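Long-range contacts in iron-sulfur cluster assembly protein CyaY (Psychromonas ingrahamii, PDB 4HS5), which probably takes part in iron-sulfur cluster assembly, perhaps as a regulator, and belongs to the iron-binding frataxin family: residues S4-L9 with R51-H56; K16-I21 with S35-E40; L39-H44 with F94-E99. All coordinates share one frame; numbering follows the deposited sequence.

Contact 1 (S4-L9 with R51-H56); sequences SEFIQL and RQQPLH
Phe6, near the start of helix 3-24, lays its ring against the turn at 53-56, where the chain leaves strand 46-52. Its CG stands anti to the backbone N (chi1 167°), which carries the ring off the helix and across to the turn. From the root outward, Phe6 CB meets the imidazole, 3.6 Å from His56 CD2, and CG lies against the same atom and His56 CA. The two sides of the ring then part: CD1 and CE1 run along the His56 backbone, while CD2 and CE2 lie on Gln53, with CE2 3.4 Å from Gln53 CA. At the far end, CZ comes to 4.0 Å from Gln52 O and nearly as close to Arg51 CB. His56 CA sits over one face, 3.7 Å from the centroid of the Phe6 ring, a CH-pi contact; the two aromatic rings are inclined at 33° and do not stack. Ile7 adds a flank, its CD1 touching Gln53 CG and its CG2 lying 3.8 Å from Arg51 NH2. Arg51 kinks twice along its chain and passes roughly perpendicular to Ile7, taking its guanidinium to Asp11, one turn further along the helix, for a salt bridge; Tyr14 adds a cation-pi contact. His56 NE2 is hydrogen-bonded to Asp3, so Arg51 and His56 each have a polar link to helix 3-24. Met1 and Trp76 of strand 75-78 also touch the Phe6 side chain. The arrangement belongs to the frataxin alpha-beta sandwich: the first turns of the N-terminal helix are packed on the end of a central sheet strand and the turn that follows it.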
loop_
_atom_site.group_PDB
_atom_site.type_symbol
_atom_site.label_atom_id
_atom_site.label_comp_id
_atom_site.label_asym_id
_atom_site.label_seq_id
_atom_site.Cartn_x
_atom_site.Cartn_y
_atom_site.Cartn_z
ATOM N N SER A 4 11.581 15.476 1.973
ATOM C CA SER A 4 10.446 16.231 1.457
ATOM C C SER A 4 9.839 15.552 0.231
ATOM O O SER A 4 8.615 15.417 0.124
ATOM C CB SER A 4 10.878 17.651 1.098
ATOM O OG SER A 4 9.841 18.334 0.425
ATOM N N GLU A 5 10.708 15.121 -0.679
ATOM C CA GLU A 5 10.300 14.397 -1.883
ATOM C C GLU A 5 9.695 13.031 -1.551
ATOM O O GLU A 5 8.716 12.611 -2.164
ATOM C CB GLU A 5 11.496 14.239 -2.820
ATOM C CG GLU A 5 11.973 15.582 -3.379
ATOM C CD GLU A 5 13.393 15.544 -3.913
ATOM O OE1 GLU A 5 14.057 14.500 -3.787
ATOM O OE2 GLU A 5 13.844 16.572 -4.458
ATOM N N PHE A 6 10.284 12.336 -0.593
ATOM C CA PHE A 6 9.751 11.047 -0.197
ATOM C C PHE A 6 8.337 11.247 0.323
ATOM O O PHE A 6 7.439 10.450 0.034
ATOM C CB PHE A 6 10.633 10.399 0.856
ATOM C CG PHE A 6 9.985 9.226 1.537
ATOM C CD1 PHE A 6 9.801 8.027 0.862
ATOM C CD2 PHE A 6 9.564 9.319 2.854
ATOM C CE1 PHE A 6 9.202 6.941 1.487
ATOM C CE2 PHE A 6 8.968 8.239 3.482
ATOM C CZ PHE A 6 8.785 7.047 2.794
ATOM N N ILE A 7 8.128 12.324 1.071
ATOM C CA ILE A 7 6.816 12.620 1.631
ATOM C C ILE A 7 5.797 12.891 0.531
ATOM O O ILE A 7 4.661 12.399 0.599
ATOM C CB ILE A 7 6.877 13.812 2.614
ATOM C CG1 ILE A 7 7.685 13.432 3.858
ATOM C CG2 ILE A 7 5.484 14.288 2.975
ATOM C CD1 ILE A 7 7.444 12.020 4.352
ATOM N N GLN A 8 6.199 13.644 -0.487
ATOM C CA GLN A 8 5.329 13.905 -1.632
ATOM C C GLN A 8 4.908 12.611 -2.324
ATOM O O GLN A 8 3.723 12.413 -2.590
ATOM C CB GLN A 8 5.996 14.844 -2.641
ATOM C CG GLN A 8 6.106 16.287 -2.179
ATOM C CD GLN A 8 6.860 17.141 -3.167
ATOM O OE1 GLN A 8 7.802 16.676 -3.813
ATOM N NE2 GLN A 8 6.455 18.402 -3.292
ATOM N N LEU A 9 5.875 11.740 -2.607
ATOM C CA LEU A 9 5.590 10.477 -3.276
ATOM C C LEU A 9 4.761 9.537 -2.406
ATOM O O LEU A 9 3.840 8.885 -2.901
ATOM C CB LEU A 9 6.897 9.805 -3.693
ATOM C CG LEU A 9 7.592 10.554 -4.822
ATOM C CD1 LEU A 9 9.015 10.060 -4.957
ATOM C CD2 LEU A 9 6.837 10.350 -6.129
ATOM N N ARG A 51 5.130 4.216 6.461
ATOM C CA ARG A 51 6.184 4.962 5.780
ATOM C C ARG A 51 7.381 4.983 6.685
ATOM O O ARG A 51 7.256 5.152 7.903
ATOM C CB ARG A 51 5.741 6.391 5.475
ATOM C CG ARG A 51 4.711 6.501 4.388
ATOM C CD ARG A 51 3.628 7.499 4.769
ATOM N NE ARG A 51 4.017 8.887 4.588
ATOM C CZ ARG A 51 3.332 9.756 3.856
ATOM N NH1 ARG A 51 2.226 9.368 3.229
ATOM N NH2 ARG A 51 3.754 11.010 3.742
ATOM N N GLN A 52 8.555 4.774 6.111
ATOM C CA GLN A 52 9.762 4.886 6.895
ATOM C C GLN A 52 10.640 5.957 6.280
ATOM O O GLN A 52 11.454 5.676 5.398
ATOM C CB GLN A 52 10.471 3.542 6.996
ATOM C CG GLN A 52 9.611 2.431 7.620
ATOM C CD GLN A 52 9.145 2.718 9.052
ATOM O OE1 GLN A 52 9.383 3.790 9.612
ATOM N NE2 GLN A 52 8.483 1.737 9.649
ATOM N N GLN A 53 10.434 7.188 6.745
ATOM C CA GLN A 53 11.075 8.371 6.176
ATOM C C GLN A 53 12.602 8.318 6.098
ATOM O O GLN A 53 13.163 8.640 5.058
ATOM C CB GLN A 53 10.625 9.647 6.894
ATOM C CG GLN A 53 11.084 10.926 6.204
ATOM C CD GLN A 53 11.546 11.988 7.183
ATOM O OE1 GLN A 53 11.056 13.117 7.172
ATOM N NE2 GLN A 53 12.506 11.633 8.025
ATOM N N PRO A 54 13.283 7.913 7.184
ATOM C CA PRO A 54 14.746 7.905 7.050
ATOM C C PRO A 54 15.272 6.892 6.024
ATOM O O PRO A 54 16.405 7.027 5.565
ATOM C CB PRO A 54 15.230 7.549 8.463
ATOM C CG PRO A 54 14.058 6.934 9.148
ATOM C CD PRO A 54 12.847 7.588 8.554
ATOM N N LEU A 55 14.450 5.914 5.659
ATOM C CA LEU A 55 14.853 4.865 4.728
ATOM C C LEU A 55 14.301 5.148 3.323
ATOM O O LEU A 55 14.653 4.478 2.347
ATOM C CB LEU A 55 14.308 3.528 5.227
ATOM C CG LEU A 55 14.761 3.169 6.643
ATOM C CD1 LEU A 55 13.728 2.324 7.360
ATOM C CD2 LEU A 55 16.069 2.434 6.556
ATOM N N HIS A 56 13.430 6.147 3.249
ATOM C CA HIS A 56 12.647 6.428 2.054
ATOM C C HIS A 56 11.943 5.196 1.494
ATOM O O HIS A 56 11.857 5.022 0.283
ATOM C CB HIS A 56 13.514 7.097 0.989
ATOM C CG HIS A 56 14.115 8.389 1.443
ATOM N ND1 HIS A 56 15.281 8.890 0.913
ATOM C CD2 HIS A 56 13.699 9.289 2.361
ATOM C CE1 HIS A 56 15.565 10.042 1.496
ATOM N NE2 HIS A 56 14.622 10.307 2.379
#

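Contact 2 (K16-I21 with S35-E40); sequences KIEEKI and SLLTLE
Helix 16-21 and strand 36-40 run nearly parallel, their axes 22° apart and 11.1 Å distant at closest approach, so the gap is bridged by side chains alone. Ile17 and Leu37 lie alongside one another, pointing opposite ways, Leu37 CD2 fitting against both methyls of Ile17, CG2 and CD1, with Ile17 CD1 4.1 Å away. Leu37 has CG anti to its own N (chi1 174°), and the two branches divide the helix surface: CD2 goes to Ile17, while CD1 lies 3.8 Å from Glu18 OE2, where the extended Glu18 chain passes the leucine obliquely. Two residues along the strand, Leu39 also faces the helix. This is the hydrophobic layer of the frataxin fold, in which helix 3-24 packs on one face of the antiparallel sheet and alternate strand residues turn inward. Leu39 splits similarly: CD2 approaches Ile21 CD1 at 4.0 Å, and CD1 comes more loosely to Ile17 CG2, 4.4 Å away. Ile17 is thus shared between both leucines. Around them, Ile49 of strand 46-52 and Phe85 and Leu89 of helix 85-97 also touch Ile17, and Tyr30 of strand 28-33 packs on Glu18, Ile21 and Leu39.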
loop_
_atom_site.group_PDB
_atom_site.type_symbol
_atom_site.label_atom_id
_atom_site.label_comp_id
_atom_site.label_asym_id
_atom_site.label_seq_id
_atom_site.Cartn_x
_atom_site.Cartn_y
_atom_site.Cartn_z
ATOM N N LYS A 16 -3.637 7.643 -3.633
ATOM C CA LYS A 16 -3.973 6.729 -4.738
ATOM C C LYS A 16 -4.662 5.484 -4.184
ATOM O O LYS A 16 -5.662 5.014 -4.724
ATOM C CB LYS A 16 -2.713 6.338 -5.512
ATOM C CG LYS A 16 -2.939 5.460 -6.740
ATOM C CD LYS A 16 -1.615 5.288 -7.484
ATOM C CE LYS A 16 -1.795 4.630 -8.846
ATOM N NZ LYS A 16 -2.053 5.607 -9.944
ATOM N N ILE A 17 -4.153 4.963 -3.077
ATOM C CA ILE A 17 -4.755 3.779 -2.483
ATOM C C ILE A 17 -6.180 4.099 -2.051
ATOM O O ILE A 17 -7.109 3.338 -2.351
ATOM C CB ILE A 17 -3.925 3.259 -1.302
ATOM C CG1 ILE A 17 -2.599 2.682 -1.802
ATOM C CG2 ILE A 17 -4.703 2.201 -0.532
ATOM C CD1 ILE A 17 -1.587 2.469 -0.680
ATOM N N GLU A 18 -6.369 5.237 -1.390
ATOM C CA GLU A 18 -7.683 5.668 -0.917
ATOM C C GLU A 18 -8.660 5.916 -2.061
ATOM O O GLU A 18 -9.806 5.461 -2.021
ATOM C CB GLU A 18 -7.543 6.911 -0.044
ATOM C CG GLU A 18 -6.801 6.600 1.227
ATOM C CD GLU A 18 -6.310 7.828 1.939
ATOM O OE1 GLU A 18 -6.538 8.949 1.435
ATOM O OE2 GLU A 18 -5.683 7.663 3.005
ATOM N N GLU A 19 -8.204 6.644 -3.069
ATOM C CA GLU A 19 -9.036 6.928 -4.223
ATOM C C GLU A 19 -9.426 5.658 -4.980
ATOM O O GLU A 19 -10.581 5.531 -5.393
ATOM C CB GLU A 19 -8.330 7.920 -5.144
ATOM C CG GLU A 19 -9.191 8.422 -6.281
ATOM C CD GLU A 19 -9.252 7.426 -7.407
ATOM O OE1 GLU A 19 -8.295 6.640 -7.530
ATOM O OE2 GLU A 19 -10.258 7.403 -8.142
ATOM N N LYS A 20 -8.478 4.738 -5.174
ATOM C CA LYS A 20 -8.751 3.505 -5.923
ATOM C C LYS A 20 -9.737 2.605 -5.198
ATOM O O LYS A 20 -10.529 1.918 -5.845
ATOM C CB LYS A 20 -7.473 2.739 -6.240
ATOM C CG LYS A 20 -6.606 3.383 -7.309
ATOM C CD LYS A 20 -7.262 3.308 -8.688
ATOM C CE LYS A 20 -6.510 4.180 -9.676
ATOM N NZ LYS A 20 -6.887 3.909 -11.094
ATOM N N ILE A 21 -9.679 2.594 -3.867
ATOM C CA ILE A 21 -10.674 1.914 -3.045
ATOM C C ILE A 21 -12.068 2.520 -3.259
ATOM O O ILE A 21 -13.032 1.790 -3.498
ATOM C CB ILE A 21 -10.289 1.944 -1.544
ATOM C CG1 ILE A 21 -9.147 0.962 -1.264
ATOM C CG2 ILE A 21 -11.463 1.583 -0.669
ATOM C CD1 ILE A 21 -8.517 1.143 0.083
ATOM N N SER A 35 1.835 7.865 10.344
ATOM C CA SER A 35 2.411 7.344 9.114
ATOM C C SER A 35 1.764 6.032 8.688
ATOM O O SER A 35 2.071 5.512 7.613
ATOM C CB SER A 35 3.909 7.119 9.301
ATOM O OG SER A 35 4.572 8.339 9.558
ATOM N N LEU A 36 0.902 5.489 9.550
ATOM C CA LEU A 36 0.252 4.202 9.306
ATOM C C LEU A 36 -1.021 4.361 8.483
ATOM O O LEU A 36 -1.849 5.228 8.763
ATOM C CB LEU A 36 -0.107 3.527 10.632
ATOM C CG LEU A 36 1.010 3.001 11.534
ATOM C CD1 LEU A 36 0.439 2.454 12.844
ATOM C CD2 LEU A 36 1.825 1.939 10.828
ATOM N N LEU A 37 -1.174 3.528 7.462
ATOM C CA LEU A 37 -2.435 3.425 6.750
ATOM C C LEU A 37 -2.916 1.994 6.902
ATOM O O LEU A 37 -2.275 1.067 6.409
ATOM C CB LEU A 37 -2.258 3.798 5.273
ATOM C CG LEU A 37 -3.458 3.613 4.335
ATOM C CD1 LEU A 37 -4.611 4.518 4.763
ATOM C CD2 LEU A 37 -3.084 3.874 2.889
ATOM N N THR A 38 -4.028 1.812 7.608
ATOM C CA THR A 38 -4.562 0.486 7.859
ATOM C C THR A 38 -5.776 0.227 6.993
ATOM O O THR A 38 -6.692 1.042 6.932
ATOM C CB THR A 38 -4.933 0.326 9.333
ATOM O OG1 THR A 38 -3.749 0.478 10.128
ATOM C CG2 THR A 38 -5.534 -1.049 9.595
ATOM N N LEU A 39 -5.763 -0.911 6.305
ATOM C CA LEU A 39 -6.909 -1.322 5.511
ATOM C C LEU A 39 -7.583 -2.471 6.241
ATOM O O LEU A 39 -6.914 -3.422 6.644
ATOM C CB LEU A 39 -6.447 -1.788 4.134
ATOM C CG LEU A 39 -5.557 -0.827 3.345
ATOM C CD1 LEU A 39 -5.277 -1.368 1.965
ATOM C CD2 LEU A 39 -6.216 0.537 3.264
ATOM N N GLU A 40 -8.894 -2.391 6.426
ATOM C CA GLU A 40 -9.616 -3.506 7.032
ATOM C C GLU A 40 -10.719 -4.028 6.125
ATOM O O GLU A 40 -11.437 -3.263 5.479
ATOM C CB GLU A 40 -10.180 -3.146 8.409
ATOM C CG GLU A 40 -10.945 -4.307 9.057
ATOM C CD GLU A 40 -11.155 -4.131 10.549
ATOM O OE1 GLU A 40 -10.640 -3.144 11.119
ATOM O OE2 GLU A 40 -11.829 -4.999 11.152
#

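Contact 3 (L39-H44 with F94-E99); sequences LEFENH and FKQSKE
A chi1 of -50° sets Phe41 CG anti to its carbonyl carbon and sends the ring toward helix 85-97, whereas Asn43, with chi1 68°, holds its amide between its backbone N and carbonyl carbon, aimed at the same helix end. Here the C-terminal helix of the frataxin alpha-beta sandwich meets the end of strand 36-41 and the type I beta turn from Phe41 to His44, closed by His44 N to Phe41 O. Ser97 lies over one face of the Phe41 ring. Its CB makes a CH-pi contact 4.2 Å from the centroid of that ring, and its OG stands 3.7 Å from Phe41 CD1, offset toward the rim. That hydroxyl has its polar partner within the helix, Ile93 O, a bond consistent with its position over the ring. Gln96 comes to the edge of the same ring with the end of its extended side chain. Leu47 of strand 46-52 and Val28 of strand 28-33 also pack on Phe41, which is buried, while Asn43 lies at the surface. Asn43 OD1 bonds to Thr45 OG1, leaving the other end of the amide to face the helix. Asn43 ND2 donates to Gln96 O at 2.9 Å, with an N-H...O angle of 141°; the carbonyl oxygen lies close to the amide plane of Asn43.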
loop_
_atom_site.group_PDB
_atom_site.type_symbol
_atom_site.label_atom_id
_atom_site.label_comp_id
_atom_site.label_asym_id
_atom_site.label_seq_id
_atom_site.Cartn_x
_atom_site.Cartn_y
_atom_site.Cartn_z
ATOM N N LEU A 39 -5.763 -0.911 6.305
ATOM C CA LEU A 39 -6.909 -1.322 5.511
ATOM C C LEU A 39 -7.583 -2.471 6.241
ATOM O O LEU A 39 -6.914 -3.422 6.644
ATOM C CB LEU A 39 -6.447 -1.788 4.134
ATOM C CG LEU A 39 -5.557 -0.827 3.345
ATOM C CD1 LEU A 39 -5.277 -1.368 1.965
ATOM C CD2 LEU A 39 -6.216 0.537 3.264
ATOM N N GLU A 40 -8.894 -2.391 6.426
ATOM C CA GLU A 40 -9.616 -3.506 7.032
ATOM C C GLU A 40 -10.719 -4.028 6.125
ATOM O O GLU A 40 -11.437 -3.263 5.479
ATOM C CB GLU A 40 -10.180 -3.146 8.409
ATOM C CG GLU A 40 -10.945 -4.307 9.057
ATOM C CD GLU A 40 -11.155 -4.131 10.549
ATOM O OE1 GLU A 40 -10.640 -3.144 11.119
ATOM O OE2 GLU A 40 -11.829 -4.999 11.152
ATOM N N PHE A 41 -10.840 -5.345 6.095
ATOM C CA PHE A 41 -11.847 -6.007 5.295
ATOM C C PHE A 41 -12.990 -6.472 6.207
ATOM O O PHE A 41 -12.860 -6.467 7.434
ATOM C CB PHE A 41 -11.190 -7.156 4.536
ATOM C CG PHE A 41 -9.929 -6.745 3.808
ATOM C CD1 PHE A 41 -9.995 -5.901 2.711
ATOM C CD2 PHE A 41 -8.684 -7.185 4.238
ATOM C CE1 PHE A 41 -8.843 -5.506 2.042
ATOM C CE2 PHE A 41 -7.525 -6.799 3.572
ATOM C CZ PHE A 41 -7.603 -5.954 2.479
ATOM N N GLU A 42 -14.126 -6.839 5.635
ATOM C CA GLU A 42 -15.229 -7.183 6.522
ATOM C C GLU A 42 -15.046 -8.534 7.213
ATOM O O GLU A 42 -15.722 -8.815 8.200
ATOM C CB GLU A 42 -16.596 -7.040 5.857
ATOM C CG GLU A 42 -16.681 -7.511 4.436
ATOM C CD GLU A 42 -18.081 -7.328 3.897
ATOM O OE1 GLU A 42 -18.925 -6.783 4.645
ATOM O OE2 GLU A 42 -18.334 -7.725 2.742
ATOM N N ASN A 43 -14.106 -9.348 6.732
ATOM C CA ASN A 43 -13.723 -10.541 7.486
ATOM C C ASN A 43 -12.811 -10.228 8.678
ATOM O O ASN A 43 -12.326 -11.137 9.352
ATOM C CB ASN A 43 -13.137 -11.642 6.585
ATOM C CG ASN A 43 -11.779 -11.283 5.986
ATOM O OD1 ASN A 43 -11.211 -10.220 6.248
ATOM N ND2 ASN A 43 -11.243 -12.198 5.187
ATOM N N HIS A 44 -12.585 -8.929 8.903
ATOM C CA HIS A 44 -11.844 -8.396 10.052
ATOM C C HIS A 44 -10.327 -8.602 9.965
ATOM O O HIS A 44 -9.603 -8.295 10.916
ATOM C CB HIS A 44 -12.398 -8.922 11.386
ATOM C CG HIS A 44 -13.775 -8.426 11.715
ATOM N ND1 HIS A 44 -14.514 -8.933 12.763
ATOM C CD2 HIS A 44 -14.545 -7.472 11.141
ATOM C CE1 HIS A 44 -15.681 -8.316 12.817
ATOM N NE2 HIS A 44 -15.724 -7.424 11.845
ATOM N N PHE A 94 -7.195 -9.430 -2.701
ATOM C CA PHE A 94 -7.966 -10.552 -3.221
ATOM C C PHE A 94 -7.671 -11.841 -2.454
ATOM O O PHE A 94 -8.571 -12.646 -2.205
ATOM C CB PHE A 94 -7.710 -10.773 -4.714
ATOM C CG PHE A 94 -8.574 -11.850 -5.302
ATOM C CD1 PHE A 94 -9.894 -11.587 -5.615
ATOM C CD2 PHE A 94 -8.077 -13.127 -5.499
ATOM C CE1 PHE A 94 -10.715 -12.582 -6.143
ATOM C CE2 PHE A 94 -8.886 -14.132 -6.013
ATOM C CZ PHE A 94 -10.207 -13.857 -6.335
ATOM N N LYS A 95 -6.408 -12.053 -2.108
ATOM C CA LYS A 95 -5.979 -13.300 -1.484
ATOM C C LYS A 95 -6.444 -13.406 -0.037
ATOM O O LYS A 95 -6.658 -14.512 0.464
ATOM C CB LYS A 95 -4.461 -13.456 -1.618
ATOM C CG LYS A 95 -3.741 -14.219 -0.524
ATOM C CD LYS A 95 -2.228 -14.064 -0.717
ATOM C CE LYS A 95 -1.811 -12.586 -0.753
ATOM N NZ LYS A 95 -1.396 -12.050 0.581
ATOM N N GLN A 96 -6.646 -12.267 0.622
ATOM C CA GLN A 96 -7.133 -12.258 2.003
ATOM C C GLN A 96 -8.642 -12.149 2.104
ATOM O O GLN A 96 -9.224 -12.547 3.117
ATOM C CB GLN A 96 -6.534 -11.090 2.786
ATOM C CG GLN A 96 -5.076 -11.252 3.106
ATOM C CD GLN A 96 -4.588 -10.231 4.110
ATOM O OE1 GLN A 96 -5.379 -9.543 4.767
ATOM N NE2 GLN A 96 -3.272 -10.141 4.246
ATOM N N SER A 97 -9.275 -11.603 1.071
ATOM C CA SER A 97 -10.674 -11.200 1.185
ATOM C C SER A 97 -11.538 -11.416 -0.068
ATOM O O SER A 97 -12.748 -11.176 -0.043
ATOM C CB SER A 97 -10.732 -9.739 1.591
ATOM O OG SER A 97 -10.293 -8.925 0.515
ATOM N N LYS A 98 -10.916 -11.846 -1.161
ATOM C CA LYS A 98 -11.631 -12.152 -2.414
ATOM C C LYS A 98 -12.386 -10.998 -3.093
ATOM O O LYS A 98 -13.254 -11.232 -3.931
ATOM C CB LYS A 98 -12.542 -13.379 -2.251
ATOM C CG LYS A 98 -11.810 -14.622 -1.780
ATOM C CD LYS A 98 -10.611 -14.939 -2.662
ATOM C CE LYS A 98 -9.620 -15.833 -1.924
ATOM N NZ LYS A 98 -8.379 -16.049 -2.711
ATOM N N GLU A 99 -12.042 -9.753 -2.778
ATOM C CA GLU A 99 -12.609 -8.658 -3.554
ATOM C C GLU A 99 -11.511 -8.068 -4.422
ATOM O O GLU A 99 -10.318 -8.305 -4.193
ATOM C CB GLU A 99 -13.227 -7.584 -2.664
ATOM C CG GLU A 99 -14.550 -7.004 -3.120
ATOM C CD GLU A 99 -15.158 -6.103 -2.051
ATOM O OE1 GLU A 99 -14.448 -5.776 -1.078
ATOM O OE2 GLU A 99 -16.332 -5.717 -2.187
#

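In the fold
Contacts 1 and 3 lie on opposite sides of the chain's centre, their own centres about 27 Å apart, with contact 2 deep between them, about 17 Å from contact 1 and 13 Å from contact 3. Contacts 1 and 2 both use helix 3-24, and Arg51 CD touches Ser35 O at 3.8 Å; contacts 2 and 3 share Leu39 and Glu40 of strand 36-41. Along the chain, both segments of contact 2 fall between those of contact 1, whereas contacts 1 and 3 alternate. Strands 36-41 and 46-52 are neighbours in the antiparallel sheet; contacts 1 and 2 tie helix 3-24 to them and contact 3 ties helix 85-97, as in the frataxin alpha-beta sandwich.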